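Local coordinates for possible metal-dependent hydrolase (Veillonella parvula, PDB 3RPC), which probably acts as a metal-dependent hydrolase of the metallo-beta-lactamase superfamily, holding two zinc ions in its presumed active site, at residues Asp80-Ile83 with Asn84-Lys88; Lys177-Arg181 with Phe182-Val186; Lys242-Gly246 with Asn247-Ser251. All blocks are in the same frame, centred on the assembly; numbering follows the deposited sequence.

All three contacts are local, each formed where a helix runs out and the chain turns into a loop, and they are strung along the chain in order. Interaction 1 closes helix 80-85, interaction 2 helix 173-182 and interaction 3 helix 237-246. Interaction 1 lies on the opposite side of the chain's centre from the other two, about 32 Å from interaction 2 and about 38 Å from interaction 3 between centres. Interactions 2 and 3 are closer, about 10 Å between nearest atoms, yet do not touch. The zinc ions are held by His72, His74, Asp76, His77, His132, Asp168 and His226; the side chain of Ala82, in interaction 1, is about 14 Å from a bound zinc ion.

Interaction 1: residues Asp80-Ile83 with Asn84-Lys88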
loop_
_atom_site.group_PDB
_atom_site.type_symbol
_atom_site.label_atom_id
_atom_site.label_comp_id
_atom_site.label_asym_id
_atom_site.label_seq_id
_atom_site.Cartn_x
_atom_site.Cartn_y
_atom_site.Cartn_z
ATOM N N ASP A 80 19.686 -2.596 -18.678
ATOM C CA ASP A 80 21.066 -3.059 -18.814
ATOM C C ASP A 80 22.041 -1.909 -19.031
ATOM O O ASP A 80 23.134 -1.906 -18.468
ATOM C CB ASP A 80 21.182 -4.073 -19.951
ATOM C CG ASP A 80 20.721 -5.459 -19.545
ATOM O OD1 ASP A 80 20.588 -5.707 -18.327
ATOM O OD2 ASP A 80 20.504 -6.304 -20.443
ATOM N N THR A 81 21.641 -0.925 -19.826
ATOM C CA THR A 81 22.520 0.210 -20.071
ATOM C C THR A 81 22.833 0.927 -18.765
ATOM O O THR A 81 23.983 1.269 -18.497
ATOM C CB THR A 81 21.922 1.188 -21.078
ATOM O OG1 THR A 81 21.658 0.497 -22.307
ATOM C CG2 THR A 81 22.882 2.343 -21.324
ATOM N N ALA A 82 21.810 1.136 -17.942
ATOM C CA ALA A 82 22.023 1.740 -16.634
ATOM C C ALA A 82 22.937 0.877 -15.774
ATOM O O ALA A 82 23.870 1.376 -15.157
ATOM C CB ALA A 82 20.690 1.965 -15.933
ATOM N N ILE A 83 22.653 -0.420 -15.724
ATOM C CA ILE A 83 23.452 -1.339 -14.913
ATOM C C ILE A 83 24.933 -1.245 -15.272
ATOM O O ILE A 83 25.802 -1.262 -14.393
ATOM C CB ILE A 83 22.958 -2.786 -15.070
ATOM C CG1 ILE A 83 21.603 -2.956 -14.373
ATOM C CG2 ILE A 83 23.977 -3.777 -14.491
ATOM C CD1 ILE A 83 20.763 -4.069 -14.963
ATOM N N ASN A 84 25.213 -1.116 -16.562
ATOM C CA ASN A 84 26.595 -1.160 -17.044
ATOM C C ASN A 84 27.294 0.195 -17.064
ATOM O O ASN A 84 28.504 0.265 -17.299
ATOM C CB ASN A 84 26.640 -1.783 -18.441
ATOM C CG ASN A 84 26.267 -3.258 -18.438
ATOM O OD1 ASN A 84 26.553 -3.984 -17.485
ATOM N ND2 ASN A 84 25.635 -3.707 -19.515
ATOM N N SER A 85 26.542 1.264 -16.822
ATOM C CA SER A 85 27.067 2.625 -16.935
ATOM C C SER A 85 27.239 3.306 -15.582
ATOM O O SER A 85 28.166 4.085 -15.386
ATOM C CB SER A 85 26.152 3.480 -17.815
ATOM O OG SER A 85 26.050 2.963 -19.134
ATOM N N ILE A 86 26.333 3.024 -14.650
ATOM C CA ILE A 86 26.367 3.666 -13.339
ATOM C C ILE A 86 27.458 3.077 -12.435
ATOM O O ILE A 86 27.537 1.866 -12.273
ATOM C CB ILE A 86 24.989 3.545 -12.649
ATOM C CG1 ILE A 86 23.905 4.176 -13.528
ATOM C CG2 ILE A 86 25.027 4.170 -11.254
ATOM C CD1 ILE A 86 22.485 3.849 -13.081
ATOM N N PRO A 87 28.312 3.938 -11.848
ATOM C CA PRO A 87 29.346 3.432 -10.937
ATOM C C PRO A 87 28.751 2.545 -9.843
ATOM O O PRO A 87 27.745 2.905 -9.215
ATOM C CB PRO A 87 29.950 4.710 -10.344
ATOM C CG PRO A 87 29.761 5.723 -11.402
ATOM C CD PRO A 87 28.434 5.388 -12.073
ATOM N N LYS A 88 29.368 1.385 -9.637
ATOM C CA LYS A 88 28.837 0.361 -8.749
ATOM C C LYS A 88 28.848 0.788 -7.289
ATOM O O LYS A 88 28.198 0.162 -6.453
ATOM C CB LYS A 88 29.634 -0.939 -8.890
ATOM C CG LYS A 88 29.668 -1.518 -10.292
ATOM C CD LYS A 88 28.279 -1.863 -10.814
ATOM C CE LYS A 88 28.397 -2.665 -12.100
ATOM N NZ LYS A 88 27.081 -3.053 -12.650
HETATM O O HOH W 1 28.243 0.020 -14.010
#
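With chi1 at -61°, Ser85 sets OG beside its own backbone N and within 2.7 Å of Thr81 O, to which the hydroxyl donates. Lys88 bends once, at chi2 (-61°), and runs extended from there back toward the helix end, where Lys88 NZ gives a bond to Ile83 O at 2.8 Å from above the carbonyl plane. The last turn's carbonyls are thus taken up by side chains as well as backbone. Ala82 O receives both Ile86 N, 3.0 Å away, and Ser85 N. Asn84 N continues the helical pattern to Asp80 O at 2.9 Å. A water donates to both Ile83 O and Ile86 O, joining helix end to loop.

Residue types follow from these positions. Serine is short enough to fold onto the preceding turn, whereas lysine is long enough to span five residues. Ala82 CB meets Ile86 CD1 at 3.9 Å, a small residue suiting this buried side of the turn, while Ile86 also packs on Pro28. Lys88 NZ has a second acceptor in Gln106 O. The partial negative charge at this helical C-terminus would probably favour a protonated lysine, which here ties the end of the helix in the beta-alpha-beta unit of strands 67-69 and 92-94 to the loop at Gln106.

Interaction 2: residues Lys177-Arg181 with Phe182-Val186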
loop_
_atom_site.group_PDB
_atom_site.type_symbol
_atom_site.label_atom_id
_atom_site.label_comp_id
_atom_site.label_asym_id
_atom_site.label_seq_id
_atom_site.Cartn_x
_atom_site.Cartn_y
_atom_site.Cartn_z
ATOM N N LYS A 177 -3.087 9.654 0.752
ATOM C CA LYS A 177 -2.334 9.621 2.004
ATOM C C LYS A 177 -1.063 10.448 1.919
ATOM O O LYS A 177 -0.808 11.280 2.791
ATOM C CB LYS A 177 -2.005 8.182 2.405
ATOM C CG LYS A 177 -3.193 7.430 2.999
ATOM C CD LYS A 177 -2.870 5.954 3.142
ATOM C CE LYS A 177 -3.990 5.180 3.839
ATOM N NZ LYS A 177 -3.528 3.781 4.120
ATOM N N ALA A 178 -0.270 10.235 0.869
ATOM C CA ALA A 178 0.979 10.975 0.747
ATOM C C ALA A 178 0.723 12.471 0.614
ATOM O O ALA A 178 1.423 13.283 1.224
ATOM C CB ALA A 178 1.801 10.463 -0.424
ATOM N N LEU A 179 -0.282 12.835 -0.176
ATOM C CA LEU A 179 -0.589 14.240 -0.411
ATOM C C LEU A 179 -0.964 14.967 0.878
ATOM O O LEU A 179 -0.491 16.073 1.141
ATOM C CB LEU A 179 -1.722 14.376 -1.444
ATOM C CG LEU A 179 -1.354 13.979 -2.881
ATOM C CD1 LEU A 179 -2.590 13.979 -3.775
ATOM C CD2 LEU A 179 -0.285 14.891 -3.466
ATOM N N LEU A 180 -1.815 14.346 1.690
ATOM C CA LEU A 180 -2.272 15.007 2.900
ATOM C C LEU A 180 -1.210 14.981 4.004
ATOM O O LEU A 180 -1.018 15.967 4.718
ATOM C CB LEU A 180 -3.584 14.379 3.382
ATOM C CG LEU A 180 -4.208 15.010 4.633
ATOM C CD1 LEU A 180 -4.619 16.455 4.378
ATOM C CD2 LEU A 180 -5.403 14.192 5.099
ATOM N N ARG A 181 -0.506 13.863 4.134
ATOM C CA ARG A 181 0.474 13.726 5.207
ATOM C C ARG A 181 1.697 14.611 5.022
ATOM O O ARG A 181 2.219 15.161 5.990
ATOM C CB ARG A 181 0.905 12.269 5.362
ATOM C CG ARG A 181 -0.212 11.397 5.879
ATOM C CD ARG A 181 0.070 9.924 5.704
ATOM N NE ARG A 181 -1.106 9.144 6.093
ATOM C CZ ARG A 181 -1.148 7.818 6.131
ATOM N NH1 ARG A 181 -0.079 7.111 5.792
ATOM N NH2 ARG A 181 -2.270 7.203 6.497
ATOM N N PHE A 182 2.148 14.755 3.780
ATOM C CA PHE A 182 3.430 15.414 3.524
ATOM C C PHE A 182 3.324 16.725 2.746
ATOM O O PHE A 182 4.320 17.438 2.587
ATOM C CB PHE A 182 4.391 14.432 2.841
ATOM C CG PHE A 182 4.533 13.140 3.584
ATOM C CD1 PHE A 182 5.079 13.124 4.854
ATOM C CD2 PHE A 182 4.095 11.944 3.030
ATOM C CE1 PHE A 182 5.191 11.939 5.560
ATOM C CE2 PHE A 182 4.210 10.759 3.725
ATOM C CZ PHE A 182 4.758 10.756 4.993
ATOM N N ASP A 183 2.120 17.038 2.275
ATOM C CA ASP A 183 1.841 18.295 1.580
ATOM C C ASP A 183 2.973 18.714 0.650
ATOM O O ASP A 183 3.588 19.768 0.847
ATOM C CB ASP A 183 1.568 19.420 2.584
ATOM C CG ASP A 183 1.033 20.676 1.921
ATOM O OD1 ASP A 183 0.299 20.558 0.916
ATOM O OD2 ASP A 183 1.343 21.784 2.405
ATOM N N PRO A 184 3.248 17.893 -0.371
ATOM C CA PRO A 184 4.340 18.217 -1.296
ATOM C C PRO A 184 4.131 19.522 -2.061
ATOM O O PRO A 184 3.002 19.855 -2.456
ATOM C CB PRO A 184 4.362 17.023 -2.259
ATOM C CG PRO A 184 2.980 16.423 -2.161
ATOM C CD PRO A 184 2.544 16.651 -0.738
ATOM N N ASN A 185 5.232 20.238 -2.263
ATOM C CA ASN A 185 5.243 21.493 -3.004
ATOM C C ASN A 185 5.542 21.280 -4.483
ATOM O O ASN A 185 5.238 22.139 -5.310
ATOM C CB ASN A 185 6.282 22.438 -2.396
ATOM C CG ASN A 185 6.146 22.549 -0.892
ATOM O OD1 ASN A 185 6.997 22.071 -0.150
ATOM N ND2 ASN A 185 5.059 23.161 -0.434
ATOM N N VAL A 186 6.152 20.137 -4.798
ATOM C CA VAL A 186 6.467 19.749 -6.174
ATOM C C VAL A 186 6.009 18.314 -6.356
ATOM O O VAL A 186 6.306 17.464 -5.512
ATOM C CB VAL A 186 7.984 19.838 -6.452
ATOM C CG1 VAL A 186 8.312 19.376 -7.884
ATOM C CG2 VAL A 186 8.477 21.255 -6.217
#
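Phe182 N closes the last regular turn by bonding to Ala178 O at 3.0 Å, and the helix then breaks at Asp183, whose positive phi of 39° swings the chain off the helical path. Asp183 N makes a weak bond to Leu179 O, and its CA-H group approaches the same oxygen. Proline suits the next position: it has no N-H to offer a helical acceptor, and its ring can lie against the turn just ended.

The side chains meet in two places. Phe182 turns its ring so that one face lies against the CB of its neighbour Arg181, a CH-pi contact with Arg181 CB 3.9 Å from the Phe182 ring centroid and only 8° off the normal. With chi1 at -53°, Phe182 keeps CG beside its backbone N and the ring close to the preceding turn, Phe182 CD2 lying 3.5 Å from Ala178 O. Leucine and proline supply the second meeting, Leu179 CD2 reaching Pro184 CG at 3.8 Å with the two side chains crossing at about a right angle; an aliphatic Leu179 suits the side that faces Tyr164 and Met213. The charged groups look outward. Asp183 forms a salt bridge with Lys217, and the guanidinium of Arg181, with Lys177 CG over one face, pairs with Asp149 of the second subunit, as does Lys177.

Helix 173-182 packs Ala178 and Leu179 on Tyr164 of strand 163-165, sets Leu179 against helix 207-216 and Phe182 on Arg126 of strand 123-128, while Pro184, also on Tyr164, leads into strand 186-190.

Interaction 3: residues Lys242-Gly246 with Asn247-Ser251; sequences KFIKG and NNIES
Asn247 lays its amide nitrogen over one face of the Phe243 ring, ND2 standing 3.3 Å above the plane and displaced toward the rim, with amide and ring planes 60° apart. The same ND2 donates to Phe243 O at 3.1 Å, and Asn247 N bonds to that oxygen at 3.0 Å from the opposite face of the carbonyl plane, so one carbonyl oxygen grips both the backbone and the side chain of Asn247. Phe243 has CG anti to its backbone N (chi1 176°), which brings the ring against the amide. Ile244 and Ile249 cross at about a right angle, Ile244 CB to Ile249 CG1 at 3.8 Å, with Ile244 touching Ile210 and Ile249 touching Val214, both of helix 207-216. Glu250 runs alongside Lys245, Glu250 OE1 lying 3.4 Å from Lys245 CB; the charged atoms are not in contact, and the carboxylate lies against the aliphatic part of the lysine.

Asn248 takes positive phi (61°), a conformation asparagine tolerates well, and a water links its ND2 to Gly246 O. Ile249 N reaches Ile244 O at 2.9 Å and Asn248 N reaches Lys245 O at 3.0 Å: the Schellman motif, with Asn248 as C-prime, that ends helix 237-246.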
loop_
_atom_site.group_PDB
_atom_site.type_symbol
_atom_site.label_atom_id
_atom_site.label_comp_id
_atom_site.label_asym_id
_atom_site.label_seq_id
_atom_site.Cartn_x
_atom_site.Cartn_y
_atom_site.Cartn_z
ATOM N N LYS A 242 -2.651 19.932 -24.666
ATOM C CA LYS A 242 -4.001 20.331 -25.069
ATOM C C LYS A 242 -4.927 20.364 -23.852
ATOM O O LYS A 242 -5.721 21.292 -23.669
ATOM C CB LYS A 242 -4.561 19.362 -26.118
ATOM C CG LYS A 242 -5.965 19.752 -26.612
ATOM C CD LYS A 242 -6.415 18.946 -27.833
ATOM C CE LYS A 242 -6.582 17.465 -27.521
ATOM N NZ LYS A 242 -7.254 16.746 -28.672
ATOM N N PHE A 243 -4.805 19.349 -23.012
ATOM C CA PHE A 243 -5.668 19.210 -21.853
ATOM C C PHE A 243 -5.441 20.345 -20.865
ATOM O O PHE A 243 -6.399 20.954 -20.377
ATOM C CB PHE A 243 -5.402 17.853 -21.194
ATOM C CG PHE A 243 -6.165 17.623 -19.922
ATOM C CD1 PHE A 243 -7.453 17.128 -19.957
ATOM C CD2 PHE A 243 -5.573 17.881 -18.695
ATOM C CE1 PHE A 243 -8.153 16.903 -18.777
ATOM C CE2 PHE A 243 -6.274 17.667 -17.506
ATOM C CZ PHE A 243 -7.556 17.171 -17.554
ATOM N N ILE A 244 -4.186 20.620 -20.528
ATOM C CA ILE A 244 -3.931 21.664 -19.540
ATOM C C ILE A 244 -4.267 23.059 -20.072
ATOM O O ILE A 244 -4.709 23.931 -19.322
ATOM C CB ILE A 244 -2.497 21.589 -18.939
ATOM C CG1 ILE A 244 -1.423 21.830 -20.006
ATOM C CG2 ILE A 244 -2.308 20.231 -18.235
ATOM C CD1 ILE A 244 0.011 21.782 -19.452
ATOM N N LYS A 245 -4.071 23.271 -21.371
ATOM C CA LYS A 245 -4.500 24.524 -21.972
ATOM C C LYS A 245 -6.024 24.680 -21.892
ATOM O O LYS A 245 -6.532 25.700 -21.417
ATOM C CB LYS A 245 -4.031 24.610 -23.429
ATOM C CG LYS A 245 -4.328 25.942 -24.095
ATOM C CD LYS A 245 -3.713 25.994 -25.493
ATOM C CE LYS A 245 -4.117 27.259 -26.229
ATOM N NZ LYS A 245 -3.684 28.480 -25.502
ATOM N N GLY A 246 -6.756 23.656 -22.322
ATOM C CA GLY A 246 -8.211 23.734 -22.350
ATOM C C GLY A 246 -8.837 23.879 -20.972
ATOM O O GLY A 246 -9.940 24.410 -20.842
ATOM N N ASN A 247 -8.142 23.397 -19.943
ATOM C CA ASN A 247 -8.622 23.510 -18.571
ATOM C C ASN A 247 -8.030 24.675 -17.789
ATOM O O ASN A 247 -8.294 24.829 -16.590
ATOM C CB ASN A 247 -8.413 22.204 -17.811
ATOM C CG ASN A 247 -9.408 21.155 -18.209
ATOM O OD1 ASN A 247 -10.605 21.311 -17.958
ATOM N ND2 ASN A 247 -8.939 20.088 -18.841
ATOM N N ASN A 248 -7.246 25.506 -18.470
ATOM C CA ASN A 248 -6.700 26.715 -17.858
ATOM C C ASN A 248 -5.798 26.423 -16.671
ATOM O O ASN A 248 -5.746 27.198 -15.711
ATOM C CB ASN A 248 -7.835 27.643 -17.435
ATOM C CG ASN A 248 -8.846 27.836 -18.539
ATOM O OD1 ASN A 248 -8.519 28.406 -19.582
ATOM N ND2 ASN A 248 -10.070 27.359 -18.328
ATOM N N ILE A 249 -5.061 25.319 -16.746
ATOM C CA ILE A 249 -4.170 24.944 -15.646
ATOM C C ILE A 249 -2.692 24.896 -16.031
ATOM O O ILE A 249 -1.877 24.253 -15.354
ATOM C CB ILE A 249 -4.620 23.612 -14.994
ATOM C CG1 ILE A 249 -4.739 22.496 -16.040
ATOM C CG2 ILE A 249 -5.954 23.811 -14.273
ATOM C CD1 ILE A 249 -5.137 21.124 -15.453
ATOM N N GLU A 250 -2.335 25.604 -17.098
ATOM C CA GLU A 250 -0.944 25.630 -17.545
ATOM C C GLU A 250 0.019 26.191 -16.503
ATOM O O GLU A 250 1.185 25.804 -16.468
ATOM C CB GLU A 250 -0.822 26.439 -18.832
ATOM C CG GLU A 250 -1.385 25.726 -20.031
ATOM C CD GLU A 250 -1.541 26.642 -21.224
ATOM O OE1 GLU A 250 -1.197 26.218 -22.348
ATOM O OE2 GLU A 250 -2.022 27.780 -21.034
ATOM N N SER A 251 -0.451 27.116 -15.669
ATOM C CA SER A 251 0.420 27.691 -14.645
ATOM C C SER A 251 0.751 26.683 -13.546
ATOM O O SER A 251 1.703 26.875 -12.781
ATOM C CB SER A 251 -0.209 28.936 -14.022
ATOM O OG SER A 251 -0.293 29.989 -14.967
HETATM O O HOH W 2 -11.299 26.962 -21.003
#